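Local coordinates for BluB-like flavoprotein (Clostridium difficile 630, PDB 3EO8) that binds flavin mononucleotide as a nitroreductase-family flavoprotein and probably acts as an oxidoreductase, at residues A[64-67]-A[68-72]; A[78-81]-A[82-86]; A[145-148]-A[149-152]; A[174-177]-A[178-182]. All blocks are in the same frame, centred on the assembly; numbering follows the deposited sequence.

Interaction 1: residues A[64-67]-A[68-72]. With ACT (acetate ion), chain I.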
loop_
_atom_site.group_PDB
_atom_site.type_symbol
_atom_site.label_atom_id
_atom_site.label_comp_id
_atom_site.label_asym_id
_atom_site.label_seq_id
_atom_site.Cartn_x
_atom_site.Cartn_y
_atom_site.Cartn_z
ATOM N N ILE A 64 -4.373 -20.875 -11.948
ATOM C CA ILE A 64 -3.033 -20.374 -11.644
ATOM C C ILE A 64 -1.992 -21.345 -12.231
ATOM O O ILE A 64 -1.071 -20.953 -12.996
ATOM C CB ILE A 64 -2.826 -20.194 -10.139
ATOM C CG1 ILE A 64 -3.720 -19.061 -9.603
ATOM C CG2 ILE A 64 -1.305 -19.924 -9.834
ATOM C CD1 ILE A 64 -3.841 -18.983 -8.007
ATOM N N THR A 65 -2.185 -22.617 -11.953
ATOM C CA THR A 65 -1.309 -23.672 -12.511
ATOM C C THR A 65 -1.269 -23.675 -14.042
ATOM O O THR A 65 -0.182 -23.731 -14.668
ATOM C CB THR A 65 -1.745 -25.034 -11.968
ATOM O OG1 THR A 65 -1.563 -25.038 -10.550
ATOM C CG2 THR A 65 -0.926 -26.162 -12.627
ATOM N N LYS A 66 -2.433 -23.563 -14.670
ATOM C CA LYS A 66 -2.509 -23.618 -16.110
ATOM C C LYS A 66 -1.761 -22.446 -16.726
ATOM O O LYS A 66 -1.026 -22.596 -17.699
ATOM C CB LYS A 66 -3.972 -23.614 -16.539
ATOM C CG LYS A 66 -4.194 -23.775 -18.012
ATOM C CD LYS A 66 -5.656 -23.777 -18.328
ATOM C CE LYS A 66 -5.897 -23.957 -19.821
ATOM N NZ LYS A 66 -7.339 -24.253 -20.031
ATOM N N LYS A 67 -1.960 -21.265 -16.175
ATOM C CA LYS A 67 -1.254 -20.071 -16.653
ATOM C C LYS A 67 0.245 -20.219 -16.398
ATOM O O LYS A 67 1.046 -19.908 -17.247
ATOM C CB LYS A 67 -1.786 -18.812 -15.958
ATOM C CG LYS A 67 -1.427 -17.504 -16.667
ATOM C CD LYS A 67 -2.329 -17.233 -17.867
ATOM C CE LYS A 67 -1.937 -15.908 -18.516
ATOM N NZ LYS A 67 -2.941 -15.412 -19.523
ATOM N N GLN A 68 0.599 -20.674 -15.195
ATOM C CA GLN A 68 2.008 -21.005 -14.871
ATOM C C GLN A 68 2.641 -21.933 -15.894
ATOM O O GLN A 68 3.771 -21.721 -16.312
ATOM C CB GLN A 68 2.117 -21.682 -13.504
ATOM C CG GLN A 68 3.532 -22.040 -13.104
ATOM C CD GLN A 68 3.543 -23.168 -12.096
ATOM O OE1 GLN A 68 2.592 -23.958 -12.035
ATOM N NE2 GLN A 68 4.627 -23.274 -11.332
ATOM N N GLN A 69 1.921 -22.979 -16.286
ATOM C CA GLN A 69 2.493 -23.937 -17.206
ATOM C C GLN A 69 2.775 -23.331 -18.588
ATOM O O GLN A 69 3.754 -23.696 -19.223
ATOM C CB GLN A 69 1.608 -25.157 -17.305
ATOM C CG GLN A 69 1.561 -25.977 -16.027
ATOM C CD GLN A 69 2.882 -26.627 -15.643
ATOM O OE1 GLN A 69 3.665 -27.040 -16.491
ATOM N NE2 GLN A 69 3.118 -26.734 -14.345
ATOM N N GLU A 70 1.925 -22.413 -19.049
ATOM C CA GLU A 70 2.157 -21.731 -20.316
ATOM C C GLU A 70 3.471 -20.964 -20.270
ATOM O O GLU A 70 4.212 -20.954 -21.265
ATOM C CB GLU A 70 1.015 -20.756 -20.631
ATOM C CG GLU A 70 -0.348 -21.400 -20.755
ATOM C CD GLU A 70 -1.465 -20.361 -20.875
ATOM O OE1 GLU A 70 -1.147 -19.139 -20.959
ATOM O OE2 GLU A 70 -2.649 -20.788 -20.907
ATOM N N ILE A 71 3.764 -20.346 -19.120
ATOM C CA ILE A 71 5.038 -19.652 -18.919
ATOM C C ILE A 71 6.216 -20.657 -18.848
ATOM O O ILE A 71 7.203 -20.479 -19.539
ATOM C CB ILE A 71 5.031 -18.751 -17.671
ATOM C CG1 ILE A 71 3.949 -17.654 -17.801
ATOM C CG2 ILE A 71 6.372 -18.156 -17.498
ATOM C CD1 ILE A 71 3.574 -16.939 -16.475
ATOM N N LEU A 72 6.061 -21.731 -18.067
ATOM C CA LEU A 72 7.110 -22.734 -17.890
ATOM C C LEU A 72 7.591 -23.400 -19.189
ATOM O O LEU A 72 8.794 -23.623 -19.383
ATOM C CB LEU A 72 6.659 -23.811 -16.876
ATOM C CG LEU A 72 6.690 -23.380 -15.419
ATOM C CD1 LEU A 72 6.020 -24.416 -14.526
ATOM C CD2 LEU A 72 8.121 -23.094 -14.925
HETATM C C ACT I . -3.760 -11.994 -17.016
HETATM O O ACT I . -4.220 -11.762 -15.884
HETATM O OXT ACT I . -3.959 -13.153 -17.465
HETATM C CH3 ACT I . -2.999 -10.948 -17.796
HETATM O O HOH W 1 1.259 -25.359 -10.240
HETATM O O HOH W 2 -2.704 -16.975 -21.663
#
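K67 and E70 meet one turn apart on helix 54-75, and T65 and Q68 do the same nearer its N-terminal end. The backbone bonds are i to i+4. Q68 N gives a short, straight one to I64 O, 2.8 Å at 168°.

The packed side faces helix 80-93. Q68 is buried there against F86 and V90. Its chain leaves anti to the backbone N (chi1 -180°) and stays extended, which carries OE1 back past T65. One water joins the pair: it donates to Q68 OE1 at 2.6 Å and lies 2.9 Å from T65 OG1. T65 OG1 is also bonded to A61 O.

The side with K66, Q69 and E70 is open to solvent. The chain of K67 bends at chi2 (79°) and passes obliquely by the E70 carboxylate. K67 NZ stops 4.4 Å from E70 OE1, too far for a salt bridge. A second water fills in, accepting from K67 NZ at 2.7 Å and donating to E70 OE1 at 2.8 Å. K67 NZ also bonds OXT of an acetate, probably from the crystallisation liquor, at 3.2 Å, and forms a salt bridge with E172. Its salt bridge is thus to E172, and E70 is reached through water.

Interaction 2: residues A[78-81]-A[82-86]; sequences VSVD and KANRF
The chain enters helix 80-93 at S79, and the first i to i+4 bond of this turn runs from A83 N to S79 O, 2.9 Å long. N84 N and R85 N follow with bonds to V80 O and D81 O.

S79 is the N-cap. Its OG stands anti to its own backbone N (chi1 166°) and accepts from K82 N at 3.0 Å, in a nearly straight bond. This is the capping bond to an amide of the first turn. The aliphatic chain of K82 packs over the cap, with K82 CB 3.3 Å from S79 OG.

D81, in the first turn, and R85, one turn later, form a salt bridge on the surface. R85 NE donates to D81 OD2 at 3.0 Å, but the bond is bent to 135°. OD2 is met on its syn side but somewhat out of the carboxylate plane. The carboxylate and guanidinium planes stand 76° apart, so the two groups do not pair flat. The other oxygen, D81 OD1, accepts from a water at 2.9 Å. That water in turn accepts from N84 ND2, while N84 OD1 bonds R87.

A83 and F86 face M75 of helix 54-75, and K82 packs on L121 of the second subunit. The arrangement is that of a serine N-cap at a helix start, followed by an i to i+4 salt bridge on the exposed face.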
loop_
_atom_site.group_PDB
_atom_site.type_symbol
_atom_site.label_atom_id
_atom_site.label_comp_id
_atom_site.label_asym_id
_atom_site.label_seq_id
_atom_site.Cartn_x
_atom_site.Cartn_y
_atom_site.Cartn_z
ATOM N N VAL A 78 14.706 -21.570 -22.652
ATOM C CA VAL A 78 15.769 -20.576 -22.394
ATOM C C VAL A 78 16.654 -21.055 -21.253
ATOM O O VAL A 78 17.876 -21.054 -21.367
ATOM C CB VAL A 78 15.184 -19.199 -21.993
ATOM C CG1 VAL A 78 16.289 -18.199 -21.692
ATOM C CG2 VAL A 78 14.256 -18.674 -23.053
ATOM N N SER A 79 16.042 -21.453 -20.142
ATOM C CA SER A 79 16.798 -21.866 -18.977
ATOM C C SER A 79 15.988 -22.802 -18.095
ATOM O O SER A 79 15.087 -22.361 -17.385
ATOM C CB SER A 79 17.186 -20.653 -18.138
ATOM O OG SER A 79 17.624 -21.094 -16.859
ATOM N N VAL A 80 16.363 -24.075 -18.114
ATOM C CA VAL A 80 15.673 -25.095 -17.345
ATOM C C VAL A 80 15.824 -24.799 -15.845
ATOM O O VAL A 80 14.898 -25.037 -15.079
ATOM C CB VAL A 80 16.205 -26.501 -17.704
ATOM C CG1 VAL A 80 15.704 -27.574 -16.697
ATOM C CG2 VAL A 80 15.779 -26.878 -19.121
ATOM N N ASP A 81 16.971 -24.257 -15.422
ATOM C CA ASP A 81 17.176 -23.980 -13.997
ATOM C C ASP A 81 16.261 -22.853 -13.526
ATOM O O ASP A 81 15.640 -22.929 -12.447
ATOM C CB ASP A 81 18.621 -23.592 -13.672
ATOM C CG ASP A 81 18.831 -23.366 -12.172
ATOM O OD1 ASP A 81 18.714 -24.350 -11.395
ATOM O OD2 ASP A 81 19.044 -22.207 -11.757
ATOM N N LYS A 82 16.170 -21.807 -14.335
ATOM C CA LYS A 82 15.273 -20.719 -14.016
ATOM C C LYS A 82 13.822 -21.203 -14.027
ATOM O O LYS A 82 13.057 -20.838 -13.134
ATOM C CB LYS A 82 15.460 -19.549 -14.960
ATOM C CG LYS A 82 16.670 -18.703 -14.600
ATOM C CD LYS A 82 16.915 -17.617 -15.628
ATOM C CE LYS A 82 18.163 -16.792 -15.282
ATOM N NZ LYS A 82 18.642 -16.006 -16.454
ATOM N N ALA A 83 13.449 -22.041 -14.998
ATOM C CA ALA A 83 12.088 -22.645 -14.961
ATOM C C ALA A 83 11.884 -23.444 -13.667
ATOM O O ALA A 83 10.843 -23.320 -12.979
ATOM C CB ALA A 83 11.840 -23.526 -16.175
ATOM N N ASN A 84 12.880 -24.251 -13.311
ATOM C CA ASN A 84 12.813 -25.014 -12.049
ATOM C C ASN A 84 12.701 -24.157 -10.818
ATOM O O ASN A 84 11.964 -24.512 -9.880
ATOM C CB ASN A 84 14.025 -25.952 -11.917
ATOM C CG ASN A 84 13.900 -27.194 -12.786
ATOM O OD1 ASN A 84 12.817 -27.526 -13.258
ATOM N ND2 ASN A 84 15.017 -27.896 -12.990
ATOM N N ARG A 85 13.415 -23.036 -10.780
ATOM C CA ARG A 85 13.257 -22.112 -9.670
ATOM C C ARG A 85 11.800 -21.603 -9.606
ATOM O O ARG A 85 11.206 -21.507 -8.518
ATOM C CB ARG A 85 14.295 -20.966 -9.741
ATOM C CG ARG A 85 15.703 -21.422 -9.290
ATOM C CD ARG A 85 16.785 -20.294 -9.169
ATOM N NE ARG A 85 18.125 -20.922 -9.180
ATOM C CZ ARG A 85 19.213 -20.494 -8.517
ATOM N NH1 ARG A 85 19.196 -19.401 -7.745
ATOM N NH2 ARG A 85 20.345 -21.182 -8.623
ATOM N N PHE A 86 11.198 -21.356 -10.755
ATOM C CA PHE A 86 9.782 -20.900 -10.788
ATOM C C PHE A 86 8.786 -22.001 -10.362
ATOM O O PHE A 86 7.805 -21.715 -9.668
ATOM C CB PHE A 86 9.441 -20.375 -12.176
ATOM C CG PHE A 86 8.117 -19.666 -12.276
ATOM C CD1 PHE A 86 7.799 -18.639 -11.430
ATOM C CD2 PHE A 86 7.216 -19.993 -13.287
ATOM C CE1 PHE A 86 6.583 -17.944 -11.577
ATOM C CE2 PHE A 86 6.025 -19.309 -13.429
ATOM C CZ PHE A 86 5.713 -18.290 -12.556
HETATM O O HOH W 3 17.623 -26.999 -12.050
#

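Interaction 3: residues A[145-148]-A[149-152]; sequences AIEN and FTLS
T150 and S152 each turn a hydroxyl back onto the carbonyl one turn earlier in helix 137-155. T150 OG1 donates to I146 O at 2.7 Å, and S152 OG to N148 O at 2.6 Å. Each carbonyl also takes the usual backbone bond, T150 N to I146 O and S152 N to N148 O. In both cases hydroxyl and amide arrive from opposite faces of the carbonyl plane. T150 OG1 comes in well above that plane, 39° out of it. Its chi1 of -65° puts OG1 beside the backbone N, within range of the carbonyl.

E147 lies across the next turn. Its chain bends at chi2 (71°) and brings the carboxylate over T150 and L151. OE2 is 3.8 Å from L151 CD2, and OE1 is 4.0 Å from T150 CB. OE1 is buried and has no partner in the model.

In the second shell, N148 ND2 bonds A33 O. It also makes a weak bond to E147 OE2 of the second subunit. S152 OG is held by Q5 of that subunit.

The helix is thus wedged in the core. F149 packs on M30, I31 and A34 of helix 24-35 and on strand 189-197. I146 reaches the same strand and W162 of strand 159-163. T150 touches S160 of that strand and the FMN-binding R11.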
loop_
_atom_site.group_PDB
_atom_site.type_symbol
_atom_site.label_atom_id
_atom_site.label_comp_id
_atom_site.label_asym_id
_atom_site.label_seq_id
_atom_site.Cartn_x
_atom_site.Cartn_y
_atom_site.Cartn_z
ATOM N N ALA A 145 -5.303 -0.670 3.758
ATOM C CA ALA A 145 -6.481 -1.495 4.112
ATOM C C ALA A 145 -6.119 -2.933 4.455
ATOM O O ALA A 145 -6.585 -3.509 5.454
ATOM C CB ALA A 145 -7.518 -1.455 2.969
ATOM N N ILE A 146 -5.282 -3.530 3.620
ATOM C CA ILE A 146 -4.926 -4.956 3.821
ATOM C C ILE A 146 -4.058 -5.113 5.070
ATOM O O ILE A 146 -4.206 -6.093 5.837
ATOM C CB ILE A 146 -4.259 -5.563 2.556
ATOM C CG1 ILE A 146 -5.236 -5.636 1.371
ATOM C CG2 ILE A 146 -3.702 -6.943 2.852
ATOM C CD1 ILE A 146 -4.559 -5.938 0.021
ATOM N N GLU A 147 -3.253 -4.105 5.393
ATOM C CA GLU A 147 -2.528 -4.143 6.682
ATOM C C GLU A 147 -3.451 -4.056 7.889
ATOM O O GLU A 147 -3.258 -4.807 8.820
ATOM C CB GLU A 147 -1.394 -3.121 6.706
ATOM C CG GLU A 147 -0.517 -3.157 7.953
ATOM C CD GLU A 147 0.408 -4.376 8.065
ATOM O OE1 GLU A 147 0.345 -5.277 7.207
ATOM O OE2 GLU A 147 1.210 -4.409 9.057
ATOM N N ASN A 148 -4.486 -3.210 7.840
ATOM C CA ASN A 148 -5.479 -3.138 8.906
ATOM C C ASN A 148 -6.197 -4.487 9.105
ATOM O O ASN A 148 -6.425 -4.928 10.233
ATOM C CB ASN A 148 -6.511 -2.035 8.584
ATOM C CG ASN A 148 -6.068 -0.632 9.000
ATOM O OD1 ASN A 148 -4.901 -0.380 9.279
ATOM N ND2 ASN A 148 -7.030 0.299 9.013
ATOM N N PHE A 149 -6.537 -5.138 8.000
ATOM C CA PHE A 149 -7.127 -6.484 7.998
ATOM C C PHE A 149 -6.149 -7.456 8.667
ATOM O O PHE A 149 -6.518 -8.190 9.588
ATOM C CB PHE A 149 -7.375 -6.941 6.564
ATOM C CG PHE A 149 -8.148 -8.225 6.431
ATOM C CD1 PHE A 149 -7.567 -9.454 6.733
ATOM C CD2 PHE A 149 -9.445 -8.214 5.900
ATOM C CE1 PHE A 149 -8.289 -10.651 6.586
ATOM C CE2 PHE A 149 -10.149 -9.402 5.754
ATOM C CZ PHE A 149 -9.573 -10.607 6.102
ATOM N N THR A 150 -4.915 -7.445 8.193
ATOM C CA THR A 150 -3.847 -8.331 8.686
ATOM C C THR A 150 -3.654 -8.259 10.203
ATOM O O THR A 150 -3.600 -9.283 10.916
ATOM C CB THR A 150 -2.541 -7.960 7.976
ATOM O OG1 THR A 150 -2.694 -8.250 6.582
ATOM C CG2 THR A 150 -1.337 -8.737 8.543
ATOM N N LEU A 151 -3.559 -7.037 10.709
ATOM C CA LEU A 151 -3.339 -6.841 12.123
ATOM C C LEU A 151 -4.561 -7.287 12.921
ATOM O O LEU A 151 -4.443 -7.851 14.024
ATOM C CB LEU A 151 -2.976 -5.375 12.402
ATOM C CG LEU A 151 -1.669 -4.865 11.769
ATOM C CD1 LEU A 151 -1.478 -3.430 12.137
ATOM C CD2 LEU A 151 -0.417 -5.742 12.202
ATOM N N SER A 152 -5.742 -7.038 12.368
ATOM C CA SER A 152 -6.990 -7.393 13.033
ATOM C C SER A 152 -7.160 -8.895 13.127
ATOM O O SER A 152 -7.601 -9.412 14.153
ATOM C CB SER A 152 -8.166 -6.752 12.293
ATOM O OG SER A 152 -8.011 -5.343 12.297
#

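Interaction 4: residues A[174-177]-A[178-182]; sequences EAVL and EAETG
This is a local i to i+4 contact in the last turns of helix 170-181, leading into a glycine with positive phi. The helix packs on helix 54-75 and on strand 102-108 of the antiparallel sheet in this nitroreductase-family fold.

Regular bonds carry the first part. E178 N reaches E174 O and A179 N reaches A175 O, both at 2.9 Å. E180 N bonds V176 O at 3.0 Å with an angle of 140°, and its second bond, to L177 O, is weak. G182 N still bonds E178 O, at 3.1 Å. G182 has phi 79°, where a CB would jam against the carbonyl O of T181.

V176 CG1 touches E180 CG at 4.1 Å, and V176 also packs on L56 and V63 of helix 54-75. L177 points into the core against L105, F107 and F183. Its CD1 lies 3.8 Å from T181 CG2. The buried E174 turns its carboxylate away from residues 178-182, to a salt bridge with K185 and a bond from L190 N. I218 of the second subunit packs on T181.

T181 N bonds L177 O weakly, and the T181 hydroxyl adds a short bond to the same oxygen. With chi1 at 70°, its OG1 sits between the backbone N and the carbonyl carbon. It donates to L177 O at 2.6 Å, from above the carbonyl plane, and is also bonded by F183 N.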
loop_
_atom_site.group_PDB
_atom_site.type_symbol
_atom_site.label_atom_id
_atom_site.label_comp_id
_atom_site.label_asym_id
_atom_site.label_seq_id
_atom_site.Cartn_x
_atom_site.Cartn_y
_atom_site.Cartn_z
ATOM N N GLU A 174 -10.380 -14.124 -11.941
ATOM C CA GLU A 174 -11.602 -13.347 -12.004
ATOM C C GLU A 174 -12.710 -14.077 -12.808
ATOM O O GLU A 174 -13.873 -14.111 -12.388
ATOM C CB GLU A 174 -11.310 -12.003 -12.653
ATOM C CG GLU A 174 -10.458 -11.056 -11.771
ATOM C CD GLU A 174 -9.890 -9.870 -12.536
ATOM O OE1 GLU A 174 -10.367 -9.593 -13.673
ATOM O OE2 GLU A 174 -8.931 -9.243 -11.998
ATOM N N ALA A 175 -12.336 -14.661 -13.942
ATOM C CA ALA A 175 -13.264 -15.419 -14.784
ATOM C C ALA A 175 -13.848 -16.632 -14.064
ATOM O O ALA A 175 -15.039 -16.906 -14.169
ATOM C CB ALA A 175 -12.556 -15.860 -16.050
ATOM N N VAL A 176 -13.009 -17.380 -13.353
ATOM C CA VAL A 176 -13.495 -18.498 -12.528
ATOM C C VAL A 176 -14.468 -18.023 -11.462
ATOM O O VAL A 176 -15.539 -18.609 -11.289
ATOM C CB VAL A 176 -12.337 -19.246 -11.823
ATOM C CG1 VAL A 176 -12.883 -20.257 -10.796
ATOM C CG2 VAL A 176 -11.450 -19.904 -12.872
ATOM N N LEU A 177 -14.101 -16.976 -10.730
ATOM C CA LEU A 177 -14.969 -16.471 -9.670
ATOM C C LEU A 177 -16.327 -16.103 -10.229
ATOM O O LEU A 177 -17.364 -16.445 -9.648
ATOM C CB LEU A 177 -14.340 -15.233 -9.020
ATOM C CG LEU A 177 -15.135 -14.590 -7.904
ATOM C CD1 LEU A 177 -15.291 -15.571 -6.720
ATOM C CD2 LEU A 177 -14.451 -13.292 -7.469
ATOM N N GLU A 178 -16.308 -15.387 -11.347
ATOM C CA GLU A 178 -17.549 -14.930 -12.004
ATOM C C GLU A 178 -18.404 -16.120 -12.460
ATOM O O GLU A 178 -19.600 -16.173 -12.191
ATOM C CB GLU A 178 -17.205 -14.056 -13.198
ATOM C CG GLU A 178 -18.373 -13.420 -13.904
ATOM C CD GLU A 178 -17.904 -12.453 -14.979
ATOM O OE1 GLU A 178 -17.218 -11.432 -14.641
ATOM O OE2 GLU A 178 -18.186 -12.722 -16.158
ATOM N N ALA A 179 -17.759 -17.086 -13.107
ATOM C CA ALA A 179 -18.459 -18.244 -13.648
ATOM C C ALA A 179 -19.111 -19.108 -12.554
ATOM O O ALA A 179 -20.172 -19.711 -12.789
ATOM C CB ALA A 179 -17.526 -19.071 -14.500
ATOM N N GLU A 180 -18.478 -19.161 -11.384
ATOM C CA GLU A 180 -18.872 -20.062 -10.304
ATOM C C GLU A 180 -19.759 -19.439 -9.212
ATOM O O GLU A 180 -20.341 -20.172 -8.406
ATOM C CB GLU A 180 -17.622 -20.627 -9.614
ATOM C CG GLU A 180 -16.738 -21.474 -10.477
ATOM C CD GLU A 180 -17.390 -22.771 -10.933
ATOM O OE1 GLU A 180 -18.171 -23.385 -10.182
ATOM O OE2 GLU A 180 -17.091 -23.176 -12.067
ATOM N N THR A 181 -19.852 -18.116 -9.165
ATOM C CA THR A 181 -20.554 -17.435 -8.086
ATOM C C THR A 181 -21.518 -16.325 -8.525
ATOM O O THR A 181 -22.299 -15.850 -7.715
ATOM C CB THR A 181 -19.550 -16.756 -7.113
ATOM O OG1 THR A 181 -18.927 -15.636 -7.748
ATOM C CG2 THR A 181 -18.474 -17.729 -6.607
ATOM N N GLY A 182 -21.429 -15.856 -9.765
ATOM C CA GLY A 182 -22.187 -14.690 -10.162
ATOM C C GLY A 182 -21.613 -13.344 -9.729
ATOM O O GLY A 182 -22.218 -12.317 -10.020
#

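From the N terminus the four contacts follow in series, 64-67 with 68-72 first and 174-177 with 178-182 last. Each is a local contact along one helix or at its end, so none closes a long loop and none nests or crosses. Interactions 1 and 2 lie on successive helices, 54-75 and 80-93, and touch directly: L72 and I71 pack on F86. Interaction 4 does not touch interaction 1; their nearest atoms are about 7 Å apart. Its helix nevertheless packs on helix 54-75. Interaction 3 lies across the chain's centre from interactions 1 and 2, on helix 137-155 against the sheet. All four reach the second subunit.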